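Local coordinates for protein phosphoribosylaminoimidazole-succinocarboxamide synthase (Saccharomyces cerevisiae, PDB 1OBG) that catalyses the ATP-dependent joining of aspartate to 4-carboxy-5-aminoimidazole ribotide, giving SAICAR in de novo purine biosynthesis, at residues Phe62-Leu67 with Asp232-Pro237; Val118-Tyr123 with Thr215-Gly220; Ser187-Glu192 with Lys224-Ile229. One frame throughout, in Å; residues are numbered along the deposited sequence.

Interaction 1. Residues Phe62-Leu67 with Asp232-Pro237; sequences FWFKFL and DEVLTP. With AMP (adenosine monophosphate), chain B.
The backbone oxygen of Asp232 meets the rim of Phe64: Asp232 O lies at the edge of the ring, near its plane, 3.5 Å from Phe64 CZ. On its other side the same residue belongs to the nucleotide pocket, where Asp232 N donates to N7 of the AMP adenine at 3.0 Å. Asp232 OD1 forms a salt bridge with Arg20.

Val234 does more of the packing. With chi1 at 51°, CG1 stands between the backbone N and the carbonyl carbon, and from there it sits over the face of the Phe64 ring in a CH-pi contact, 3.6 Å from Val234 CG1 to the ring centroid and almost straight over it. Val234 CG1 also reaches Trp63 CB, at 3.8 Å, while Val234 CG2 looks toward Leu67 CD1 from 4.3 Å. The motif is a loop laid against a helix: residues 232-237 link strands 228-230 and 240-244, and they rest on the last turn of helix 52-66. Leu67 is where that chain leaves helical geometry.

At Leu235 the backbone turns into the left-handed region. Its CB comes down on one face of the Trp63 indole, 3.4 Å from the centroid of the five-membered ring, and Phe62 CD1 lies over the rim of the opposite face. Trp63 NE1 comes within 2.8 Å of Leu235 O, but the N-H is aimed well off it (116°), a weak hydrogen bond. Beyond CB, the Leu235 side chain runs on to Cys201 of helix 184-208 and to Thr215 and Phe217 of strand 210-221. Thr236 and Pro237 then lead the chain away, Pro237 packing on Tyr291 and Asp258, two residues of the magnesium site.

Interaction 2. Residues Val118-Tyr123 with Thr215-Gly220; sequences VIVRGY and TKFEFG. With AMP (adenosine monophosphate), chain B; SO4 (sulfate ion), chain C.
Val118 sets CG1 anti to its own nitrogen (chi1 -178°) with CG2 beside that nitrogen, and the two methyls approach Phe219 at CE2 and CD2, Val118 CG1 lying 3.7 Å from Phe219 CE2. Phe217 sends its ring to the same side, CG anti to the carbonyl carbon (chi1 -70°), where Val120 CG2 approaches Phe217 CD2 at 4.3 Å and Thr215 CG2 covers one face. This apolar side of the sheet packs on Ala194, Leu197 and Tyr198 of helix 184-208.

The backbones form an antiparallel ladder between strands 112-121 and 210-221. Val118 and Phe217 are a hydrogen-bonded pair, with Phe217 N reaching Val118 O at 2.7 Å almost straight (173°), though from above the carbonyl plane. Val120 and Thr215 are the second such pair, both bonds 3.0 Å between N and O of the two residues. The non-hydrogen-bonded pair between them, Ile119 and Lys216, puts its side chains on the other face, Ile119 CG1 against Lys216 CG.

Both strands carry signature sequences of the SAICAR synthetase family, and each has a side chain that binds a small molecule. Arg121 meets a sulfate edge-on, NH1 to O2 and NH2 to O3, each at 2.8 Å. Glu218 OE2 accepts from the AMP ribose O2' at 2.6 Å, and Glu218 OE1 forms a salt bridge with Lys216 NZ whose hydrogen bond is weak. The chemistry is thus divided: apolar side chains and backbone bonds fix the strands, while Arg121 and Glu218 hold the ligands; the sulfate, probably from the crystallisation liquor, may mark an anion-binding spot.

Interaction 3. Residues Ser187-Glu192 with Lys224-Ile229; sequences SRRVAE and KTNEII
A charged side chain gripping a turn, with a small apolar patch beneath it, joins the early part of helix 184-208 to the tip of the hairpin made by strands 210-221 and 228-230: Arg189 reaches Asn226, while Val190 and Arg189 share Ile228.

The arginine chain bends at chi3 (66°), which brings the guanidinium round with its NH1-NH2 end facing the backbone of Asn226. Both nitrogens donate to one atom, Asn226 O, NH2 at 3.0 Å and NH1 at 3.2 Å. The oxygen lies almost exactly in the guanidinium plane; seen from the acceptor, NH1 sits in the carbonyl plane, whereas NH2 is tilted 32° out of it. A water adds a bridge, accepting from Arg189 NH1 at 2.6 Å and donating to Asn226 OD1 at 3.3 Å, so the amide is tied in indirectly, its plane turned 38° from the guanidinium.

Ile228 fills in below. Its CD1 sits over the centre of one guanidinium face, 4.2 Å above the plane, and touches Arg189 CB at 4.0 Å. Val190 CG2 meets the same CD1 at 4.0 Å, the two side chains crossing at about a right angle. A leucine in place of Arg189 removes both donors to Asn226 O and the flat group over Ile228, and the turn would probably be freer to shift.

Across the turn Thr225 OG1 donates to Glu227 OE2, which is also in a salt bridge with Arg72 at strand 72-73. Inward, Ile228 and Val190 both rest on Phe219 of strand 210-221, and Val190 goes on to Ile114 and Val118 of strand 112-121, joining the surface grip to the sheet beneath helix 184-208.

Of the segments, 62-67 at the end of helix 52-66 comes first, and it waits until residues 232-237 to be met, so interaction 1 closes the longest loop and both other contacts nest inside it. Interaction 2 opens at 118-123 and closes at 215-220. Interaction 3 starts within that loop, at 187-192, and closes beyond it at 224-229, so the two cross. Strand 210-221 is common ground: Lys216 NZ makes a long, weak ion pair with Asp232 OD2, and Gly220 N probably hydrogen-bonds Ile229 O in the hairpin. Helix 52-66, helix 184-208 and the central sheet are thereby tied together, with the same AMP touched by interactions 1 and 2.

Interaction 1. Residues Phe62-Leu67 with Asp232-Pro237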
loop_
_atom_site.group_PDB
_atom_site.type_symbol
_atom_site.label_atom_id
_atom_site.label_comp_id
_atom_site.label_asym_id
_atom_site.label_seq_id
_atom_site.Cartn_x
_atom_site.Cartn_y
_atom_site.Cartn_z
ATOM N N PHE A 62 -1.011 -11.914 -3.801
ATOM C CA PHE A 62 -1.083 -12.001 -5.229
ATOM C C PHE A 62 0.065 -11.230 -5.891
ATOM O O PHE A 62 0.775 -11.767 -6.754
ATOM C CB PHE A 62 -2.423 -11.480 -5.748
ATOM C CG PHE A 62 -2.426 -11.300 -7.238
ATOM C CD1 PHE A 62 -2.087 -10.078 -7.801
ATOM C CD2 PHE A 62 -2.738 -12.380 -8.077
ATOM C CE1 PHE A 62 -2.061 -9.914 -9.160
ATOM C CE2 PHE A 62 -2.718 -12.215 -9.458
ATOM C CZ PHE A 62 -2.379 -10.980 -9.994
ATOM N N TRP A 63 0.263 -9.967 -5.506
ATOM C CA TRP A 63 1.305 -9.191 -6.160
ATOM C C TRP A 63 2.723 -9.730 -5.870
ATOM O O TRP A 63 3.584 -9.711 -6.736
ATOM C CB TRP A 63 1.238 -7.720 -5.751
ATOM C CG TRP A 63 0.054 -6.915 -6.260
ATOM C CD1 TRP A 63 -0.903 -6.314 -5.501
ATOM C CD2 TRP A 63 -0.261 -6.602 -7.616
ATOM N NE1 TRP A 63 -1.804 -5.653 -6.299
ATOM C CE2 TRP A 63 -1.431 -5.813 -7.607
ATOM C CE3 TRP A 63 0.327 -6.909 -8.847
ATOM C CZ2 TRP A 63 -2.015 -5.315 -8.775
ATOM C CZ3 TRP A 63 -0.255 -6.419 -10.018
ATOM C CH2 TRP A 63 -1.411 -5.629 -9.972
ATOM N N PHE A 64 2.967 -10.183 -4.645
ATOM C CA PHE A 64 4.282 -10.730 -4.321
ATOM C C PHE A 64 4.592 -11.933 -5.218
ATOM O O PHE A 64 5.719 -12.068 -5.717
ATOM C CB PHE A 64 4.346 -11.150 -2.856
ATOM C CG PHE A 64 4.626 -10.024 -1.902
ATOM C CD1 PHE A 64 5.684 -9.138 -2.111
ATOM C CD2 PHE A 64 3.815 -9.854 -0.787
ATOM C CE1 PHE A 64 5.940 -8.095 -1.195
ATOM C CE2 PHE A 64 4.047 -8.832 0.115
ATOM C CZ PHE A 64 5.114 -7.939 -0.077
ATOM N N LYS A 65 3.589 -12.794 -5.420
ATOM C CA LYS A 65 3.705 -13.922 -6.329
ATOM C C LYS A 65 3.896 -13.464 -7.791
ATOM O O LYS A 65 4.791 -13.953 -8.471
ATOM C CB LYS A 65 2.509 -14.888 -6.174
ATOM N N PHE A 66 3.072 -12.520 -8.248
ATOM C CA PHE A 66 3.185 -11.931 -9.573
ATOM C C PHE A 66 4.596 -11.381 -9.854
ATOM O O PHE A 66 5.083 -11.430 -10.991
ATOM C CB PHE A 66 2.133 -10.813 -9.694
ATOM C CG PHE A 66 2.022 -10.204 -11.065
ATOM C CD1 PHE A 66 1.362 -10.880 -12.105
ATOM C CD2 PHE A 66 2.559 -8.940 -11.323
ATOM C CE1 PHE A 66 1.262 -10.308 -13.381
ATOM C CE2 PHE A 66 2.448 -8.360 -12.597
ATOM C CZ PHE A 66 1.798 -9.047 -13.624
ATOM N N LEU A 67 5.257 -10.870 -8.818
ATOM C CA LEU A 67 6.575 -10.266 -8.981
ATOM C C LEU A 67 7.707 -11.149 -8.489
ATOM O O LEU A 67 8.816 -10.673 -8.349
ATOM C CB LEU A 67 6.652 -8.939 -8.177
ATOM C CG LEU A 67 5.672 -7.859 -8.634
ATOM C CD1 LEU A 67 5.589 -6.712 -7.605
ATOM C CD2 LEU A 67 6.063 -7.338 -10.028
ATOM N N ASP A 232 7.208 -4.171 3.246
ATOM C CA ASP A 232 5.924 -3.506 3.409
ATOM C C ASP A 232 4.812 -4.171 2.581
ATOM O O ASP A 232 4.925 -5.327 2.212
ATOM C CB ASP A 232 6.049 -2.027 3.073
ATOM C CG ASP A 232 5.042 -1.176 3.830
ATOM O OD1 ASP A 232 4.800 -1.460 5.025
ATOM O OD2 ASP A 232 4.452 -0.203 3.305
ATOM N N GLU A 233 3.736 -3.444 2.310
ATOM C CA GLU A 233 2.659 -3.974 1.473
ATOM C C GLU A 233 2.850 -3.404 0.085
ATOM O O GLU A 233 3.426 -2.332 -0.085
ATOM C CB GLU A 233 1.256 -3.641 2.048
ATOM C CG GLU A 233 0.406 -2.693 1.188
ATOM C CD GLU A 233 -0.851 -2.163 1.887
ATOM O OE1 GLU A 233 -0.975 -0.919 1.978
ATOM O OE2 GLU A 233 -1.723 -2.965 2.327
ATOM N N VAL A 234 2.366 -4.146 -0.896
ATOM C CA VAL A 234 2.590 -3.833 -2.274
ATOM C C VAL A 234 1.263 -3.693 -3.028
ATOM O O VAL A 234 0.412 -4.600 -2.987
ATOM C CB VAL A 234 3.504 -4.946 -2.896
ATOM C CG1 VAL A 234 2.947 -6.336 -2.605
ATOM C CG2 VAL A 234 3.636 -4.775 -4.363
ATOM N N LEU A 235 1.102 -2.550 -3.697
ATOM C CA LEU A 235 0.062 -2.335 -4.722
ATOM C C LEU A 235 -1.367 -2.603 -4.240
ATOM O O LEU A 235 -2.191 -3.191 -4.963
ATOM C CB LEU A 235 0.365 -3.183 -5.973
ATOM C CG LEU A 235 1.209 -2.745 -7.177
ATOM C CD1 LEU A 235 1.320 -1.220 -7.416
ATOM C CD2 LEU A 235 2.565 -3.439 -7.192
ATOM N N THR A 236 -1.663 -2.191 -3.011
ATOM C CA THR A 236 -3.041 -2.228 -2.558
ATOM C C THR A 236 -3.609 -0.801 -2.661
ATOM O O THR A 236 -2.848 0.153 -2.783
ATOM C CB THR A 236 -3.139 -2.650 -1.102
ATOM O OG1 THR A 236 -2.533 -1.641 -0.299
ATOM C CG2 THR A 236 -2.341 -3.904 -0.826
ATOM N N PRO A 237 -4.931 -0.660 -2.580
ATOM C CA PRO A 237 -5.553 0.664 -2.608
ATOM C C PRO A 237 -5.147 1.577 -1.447
ATOM O O PRO A 237 -5.346 2.778 -1.551
ATOM C CB PRO A 237 -7.057 0.362 -2.568
ATOM C CG PRO A 237 -7.208 -1.116 -2.786
ATOM C CD PRO A 237 -5.915 -1.749 -2.462
HETATM P P AMP B . 3.090 0.488 8.788
HETATM O O1P AMP B . 2.440 0.425 7.399
HETATM O O2P AMP B . 2.332 -0.283 9.809
HETATM O O3P AMP B . 3.238 2.028 9.254
HETATM O "O5'" AMP B . 4.549 -0.174 8.708
HETATM C "C5'" AMP B . 5.249 -0.349 9.909
HETATM C "C4'" AMP B . 6.721 -0.141 9.637
HETATM O "O4'" AMP B . 7.292 -1.376 9.250
HETATM C "C3'" AMP B . 6.944 0.850 8.495
HETATM O "O3'" AMP B . 7.838 1.843 8.937
HETATM C "C2'" AMP B . 7.589 0.014 7.406
HETATM O "O2'" AMP B . 8.574 0.765 6.748
HETATM C "C1'" AMP B . 8.202 -1.127 8.214
HETATM N N9 AMP B . 8.450 -2.372 7.461
HETATM C C8 AMP B . 7.740 -2.929 6.423
HETATM N N7 AMP B . 8.365 -4.080 6.064
HETATM C C5 AMP B . 9.447 -4.266 6.856
HETATM C C6 AMP B . 10.430 -5.258 6.938
HETATM N N6 AMP B . 10.329 -6.406 6.259
HETATM N N1 AMP B . 11.428 -5.131 7.889
HETATM C C2 AMP B . 11.460 -4.060 8.754
HETATM N N3 AMP B . 10.479 -3.086 8.669
HETATM C C4 AMP B . 9.501 -3.192 7.740
#

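Interaction 2. Residues Val118-Tyr123 with Thr215-Gly220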
loop_
_atom_site.group_PDB
_atom_site.type_symbol
_atom_site.label_atom_id
_atom_site.label_comp_id
_atom_site.label_asym_id
_atom_site.label_seq_id
_atom_site.Cartn_x
_atom_site.Cartn_y
_atom_site.Cartn_z
ATOM N N VAL A 118 9.597 5.232 -1.893
ATOM C CA VAL A 118 9.880 5.084 -3.308
ATOM C C VAL A 118 8.557 5.184 -4.054
ATOM O O VAL A 118 7.857 4.183 -4.281
ATOM C CB VAL A 118 10.592 3.780 -3.568
ATOM C CG1 VAL A 118 10.946 3.650 -5.086
ATOM C CG2 VAL A 118 11.870 3.751 -2.751
ATOM N N ILE A 119 8.205 6.406 -4.416
ATOM C CA ILE A 119 6.921 6.624 -5.063
ATOM C C ILE A 119 7.188 6.710 -6.544
ATOM O O ILE A 119 8.109 7.399 -6.973
ATOM C CB ILE A 119 6.254 7.906 -4.563
ATOM C CG1 ILE A 119 5.828 7.701 -3.103
ATOM C CG2 ILE A 119 5.041 8.245 -5.465
ATOM C CD1 ILE A 119 5.853 8.994 -2.238
ATOM N N VAL A 120 6.392 5.980 -7.312
ATOM C CA VAL A 120 6.469 6.040 -8.753
ATOM C C VAL A 120 5.103 6.478 -9.260
ATOM O O VAL A 120 4.077 5.970 -8.783
ATOM C CB VAL A 120 6.791 4.630 -9.340
ATOM C CG1 VAL A 120 6.951 4.707 -10.880
ATOM C CG2 VAL A 120 8.033 4.061 -8.669
ATOM N N ARG A 121 5.086 7.398 -10.226
ATOM C CA ARG A 121 3.838 7.950 -10.745
ATOM C C ARG A 121 3.720 7.677 -12.224
ATOM O O ARG A 121 4.619 8.031 -12.977
ATOM C CB ARG A 121 3.826 9.475 -10.553
ATOM C CG ARG A 121 4.054 9.922 -9.140
ATOM C CD ARG A 121 3.926 11.447 -8.923
ATOM N NE ARG A 121 4.144 11.729 -7.511
ATOM C CZ ARG A 121 3.167 11.846 -6.626
ATOM N NH1 ARG A 121 1.892 11.725 -7.002
ATOM N NH2 ARG A 121 3.461 12.074 -5.362
ATOM N N GLY A 122 2.634 7.047 -12.657
ATOM C CA GLY A 122 2.394 6.901 -14.090
ATOM C C GLY A 122 1.504 7.997 -14.653
ATOM O O GLY A 122 1.485 8.212 -15.864
ATOM N N TYR A 123 0.753 8.684 -13.794
ATOM C CA TYR A 123 -0.231 9.683 -14.234
ATOM C C TYR A 123 -0.135 10.911 -13.335
ATOM O O TYR A 123 0.208 10.794 -12.143
ATOM C CB TYR A 123 -1.652 9.131 -14.123
ATOM C CG TYR A 123 -1.907 7.933 -15.002
ATOM C CD1 TYR A 123 -1.321 6.699 -14.704
ATOM C CD2 TYR A 123 -2.729 8.036 -16.127
ATOM C CE1 TYR A 123 -1.531 5.607 -15.497
ATOM C CE2 TYR A 123 -2.960 6.930 -16.937
ATOM C CZ TYR A 123 -2.355 5.727 -16.615
ATOM O OH TYR A 123 -2.570 4.631 -17.391
ATOM N N THR A 215 2.085 4.630 -6.973
ATOM C CA THR A 215 2.180 3.675 -5.897
ATOM C C THR A 215 3.399 4.010 -5.050
ATOM O O THR A 215 4.322 4.636 -5.536
ATOM C CB THR A 215 2.236 2.222 -6.455
ATOM O OG1 THR A 215 1.925 1.304 -5.394
ATOM C CG2 THR A 215 3.651 1.837 -6.905
ATOM N N LYS A 216 3.376 3.580 -3.797
ATOM C CA LYS A 216 4.478 3.809 -2.887
ATOM C C LYS A 216 5.139 2.438 -2.617
ATOM O O LYS A 216 4.499 1.526 -2.102
ATOM C CB LYS A 216 3.914 4.446 -1.607
ATOM C CG LYS A 216 4.946 4.712 -0.501
ATOM C CD LYS A 216 4.299 5.412 0.700
ATOM C CE LYS A 216 3.921 4.418 1.804
ATOM N NZ LYS A 216 4.695 3.132 1.752
ATOM N N PHE A 217 6.404 2.277 -2.973
ATOM C CA PHE A 217 7.109 1.057 -2.614
ATOM C C PHE A 217 7.994 1.366 -1.407
ATOM O O PHE A 217 8.420 2.515 -1.208
ATOM C CB PHE A 217 8.042 0.574 -3.745
ATOM C CG PHE A 217 7.329 0.040 -4.979
ATOM C CD1 PHE A 217 6.437 -1.051 -4.907
ATOM C CD2 PHE A 217 7.573 0.615 -6.223
ATOM C CE1 PHE A 217 5.806 -1.543 -6.084
ATOM C CE2 PHE A 217 6.954 0.133 -7.383
ATOM C CZ PHE A 217 6.079 -0.928 -7.322
ATOM N N GLU A 218 8.297 0.339 -0.630
ATOM C CA GLU A 218 9.404 0.451 0.293
ATOM C C GLU A 218 10.349 -0.713 0.068
ATOM O O GLU A 218 9.906 -1.816 -0.183
ATOM C CB GLU A 218 8.881 0.477 1.724
ATOM C CG GLU A 218 8.261 1.830 2.032
ATOM C CD GLU A 218 7.732 1.937 3.448
ATOM O OE1 GLU A 218 7.199 3.016 3.768
ATOM O OE2 GLU A 218 7.843 0.957 4.212
ATOM N N PHE A 219 11.645 -0.425 0.149
ATOM C CA PHE A 219 12.681 -1.383 -0.120
ATOM C C PHE A 219 13.594 -1.526 1.079
ATOM O O PHE A 219 13.932 -0.548 1.770
ATOM C CB PHE A 219 13.529 -0.957 -1.318
ATOM C CG PHE A 219 12.789 -0.960 -2.641
ATOM C CD1 PHE A 219 12.075 -2.067 -3.075
ATOM C CD2 PHE A 219 12.833 0.146 -3.462
ATOM C CE1 PHE A 219 11.396 -2.064 -4.310
ATOM C CE2 PHE A 219 12.156 0.143 -4.704
ATOM C CZ PHE A 219 11.437 -0.962 -5.109
ATOM N N GLY A 220 13.989 -2.767 1.307
ATOM C CA GLY A 220 15.056 -3.076 2.224
ATOM C C GLY A 220 16.264 -3.507 1.422
ATOM O O GLY A 220 16.212 -3.663 0.198
HETATM P P AMP B . 3.090 0.488 8.788
HETATM O O1P AMP B . 2.440 0.425 7.399
HETATM O O2P AMP B . 2.332 -0.283 9.809
HETATM O O3P AMP B . 3.238 2.028 9.254
HETATM O "O5'" AMP B . 4.549 -0.174 8.708
HETATM C "C5'" AMP B . 5.249 -0.349 9.909
HETATM C "C4'" AMP B . 6.721 -0.141 9.637
HETATM O "O4'" AMP B . 7.292 -1.376 9.250
HETATM C "C3'" AMP B . 6.944 0.850 8.495
HETATM O "O3'" AMP B . 7.838 1.843 8.937
HETATM C "C2'" AMP B . 7.589 0.014 7.406
HETATM O "O2'" AMP B . 8.574 0.765 6.748
HETATM C "C1'" AMP B . 8.202 -1.127 8.214
HETATM N N9 AMP B . 8.450 -2.372 7.461
HETATM C C8 AMP B . 7.740 -2.929 6.423
HETATM N N7 AMP B . 8.365 -4.080 6.064
HETATM C C5 AMP B . 9.447 -4.266 6.856
HETATM C C6 AMP B . 10.430 -5.258 6.938
HETATM N N6 AMP B . 10.329 -6.406 6.259
HETATM N N1 AMP B . 11.428 -5.131 7.889
HETATM C C2 AMP B . 11.460 -4.060 8.754
HETATM N N3 AMP B . 10.479 -3.086 8.669
HETATM C C4 AMP B . 9.501 -3.192 7.740
HETATM S S SO4 C . 0.216 12.474 -3.604
HETATM O O1 SO4 C . -0.193 13.869 -3.533
HETATM O O2 SO4 C . -0.045 12.020 -4.965
HETATM O O3 SO4 C . 1.620 12.384 -3.243
HETATM O O4 SO4 C . -0.599 11.689 -2.707
#

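Interaction 3. Residues Ser187-Glu192 with Lys224-Ile229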
loop_
_atom_site.group_PDB
_atom_site.type_symbol
_atom_site.label_atom_id
_atom_site.label_comp_id
_atom_site.label_asym_id
_atom_site.label_seq_id
_atom_site.Cartn_x
_atom_site.Cartn_y
_atom_site.Cartn_z
ATOM N N SER A 187 20.859 4.677 -5.440
ATOM C CA SER A 187 19.651 5.404 -5.801
ATOM C C SER A 187 19.228 5.096 -7.238
ATOM O O SER A 187 18.024 5.090 -7.545
ATOM C CB SER A 187 19.810 6.918 -5.599
ATOM O OG SER A 187 20.692 7.455 -6.574
ATOM N N ARG A 188 20.215 4.848 -8.098
ATOM C CA ARG A 188 19.968 4.476 -9.493
ATOM C C ARG A 188 19.355 3.081 -9.598
ATOM O O ARG A 188 18.428 2.857 -10.377
ATOM C CB ARG A 188 21.276 4.506 -10.296
ATOM C CG ARG A 188 21.621 5.910 -10.771
ATOM C CD ARG A 188 23.003 6.023 -11.421
ATOM N NE ARG A 188 23.442 7.415 -11.480
ATOM C CZ ARG A 188 24.664 7.807 -11.847
ATOM N NH1 ARG A 188 25.590 6.914 -12.198
ATOM N NH2 ARG A 188 24.962 9.104 -11.865
ATOM N N ARG A 189 19.886 2.147 -8.817
ATOM C CA ARG A 189 19.340 0.798 -8.787
ATOM C C ARG A 189 17.909 0.803 -8.254
ATOM O O ARG A 189 17.070 0.051 -8.722
ATOM C CB ARG A 189 20.188 -0.130 -7.925
ATOM C CG ARG A 189 21.592 -0.436 -8.498
ATOM C CD ARG A 189 22.457 -1.190 -7.460
ATOM N NE ARG A 189 21.905 -2.522 -7.204
ATOM C CZ ARG A 189 21.927 -3.170 -6.040
ATOM N NH1 ARG A 189 22.485 -2.638 -4.951
ATOM N NH2 ARG A 189 21.381 -4.381 -5.974
ATOM N N VAL A 190 17.647 1.659 -7.275
ATOM C CA VAL A 190 16.306 1.781 -6.716
ATOM C C VAL A 190 15.337 2.306 -7.758
ATOM O O VAL A 190 14.241 1.761 -7.899
ATOM C CB VAL A 190 16.295 2.669 -5.458
ATOM C CG1 VAL A 190 14.882 3.097 -5.090
ATOM C CG2 VAL A 190 16.900 1.892 -4.306
ATOM N N ALA A 191 15.738 3.346 -8.478
ATOM C CA ALA A 191 14.882 3.963 -9.481
ATOM C C ALA A 191 14.597 2.930 -10.573
ATOM O O ALA A 191 13.443 2.749 -10.973
ATOM C CB ALA A 191 15.565 5.213 -10.076
ATOM N N GLU A 192 15.642 2.245 -11.041
ATOM C CA GLU A 192 15.476 1.262 -12.131
ATOM C C GLU A 192 14.462 0.209 -11.684
ATOM O O GLU A 192 13.532 -0.143 -12.416
ATOM C CB GLU A 192 16.814 0.580 -12.502
ATOM C CG GLU A 192 16.636 -0.656 -13.402
ATOM C CD GLU A 192 17.912 -1.466 -13.588
ATOM O OE1 GLU A 192 18.388 -2.038 -12.592
ATOM O OE2 GLU A 192 18.436 -1.532 -14.719
ATOM N N LYS A 224 24.711 -8.129 3.169
ATOM C CA LYS A 224 25.657 -9.152 2.744
ATOM C C LYS A 224 25.698 -9.220 1.220
ATOM O O LYS A 224 26.748 -8.995 0.616
ATOM C CB LYS A 224 25.302 -10.527 3.329
ATOM C CG LYS A 224 25.348 -10.615 4.858
ATOM C CD LYS A 224 26.771 -10.823 5.381
ATOM C CE LYS A 224 26.832 -10.641 6.887
ATOM N NZ LYS A 224 26.565 -11.925 7.604
ATOM N N THR A 225 24.548 -9.522 0.609
ATOM C CA THR A 225 24.461 -9.802 -0.831
ATOM C C THR A 225 24.247 -8.558 -1.690
ATOM O O THR A 225 24.280 -8.643 -2.918
ATOM C CB THR A 225 23.324 -10.801 -1.122
ATOM O OG1 THR A 225 22.084 -10.239 -0.673
ATOM C CG2 THR A 225 23.454 -12.075 -0.268
ATOM N N ASN A 226 24.026 -7.415 -1.037
ATOM C CA ASN A 226 23.645 -6.150 -1.695
ATOM C C ASN A 226 22.294 -6.125 -2.424
ATOM O O ASN A 226 22.003 -5.175 -3.135
ATOM C CB ASN A 226 24.757 -5.629 -2.622
ATOM C CG ASN A 226 25.001 -4.132 -2.452
ATOM O OD1 ASN A 226 25.509 -3.468 -3.360
ATOM N ND2 ASN A 226 24.644 -3.597 -1.284
ATOM N N GLU A 227 21.483 -7.163 -2.252
ATOM C CA GLU A 227 20.220 -7.292 -2.974
ATOM C C GLU A 227 19.165 -6.368 -2.385
ATOM O O GLU A 227 19.048 -6.230 -1.166
ATOM C CB GLU A 227 19.692 -8.718 -2.882
ATOM C CG GLU A 227 20.380 -9.730 -3.776
ATOM C CD GLU A 227 19.840 -11.134 -3.547
ATOM O OE1 GLU A 227 19.064 -11.613 -4.402
ATOM O OE2 GLU A 227 20.184 -11.758 -2.510
ATOM N N ILE A 228 18.390 -5.750 -3.256
ATOM C CA ILE A 228 17.245 -4.956 -2.819
ATOM C C ILE A 228 16.038 -5.881 -2.575
ATOM O O ILE A 228 15.770 -6.767 -3.371
ATOM C CB ILE A 228 16.939 -3.855 -3.850
ATOM C CG1 ILE A 228 18.137 -2.895 -3.960
ATOM C CG2 ILE A 228 15.652 -3.104 -3.474
ATOM C CD1 ILE A 228 18.024 -1.836 -5.094
ATOM N N ILE A 229 15.323 -5.665 -1.468
ATOM C CA ILE A 229 14.192 -6.514 -1.093
ATOM C C ILE A 229 12.930 -5.678 -1.024
ATOM O O ILE A 229 12.934 -4.593 -0.456
ATOM C CB ILE A 229 14.399 -7.155 0.322
ATOM C CG1 ILE A 229 15.806 -7.753 0.508
ATOM C CG2 ILE A 229 13.272 -8.169 0.662
ATOM C CD1 ILE A 229 16.101 -8.917 -0.362
HETATM O O HOH W 1 24.285 -0.788 -4.747
#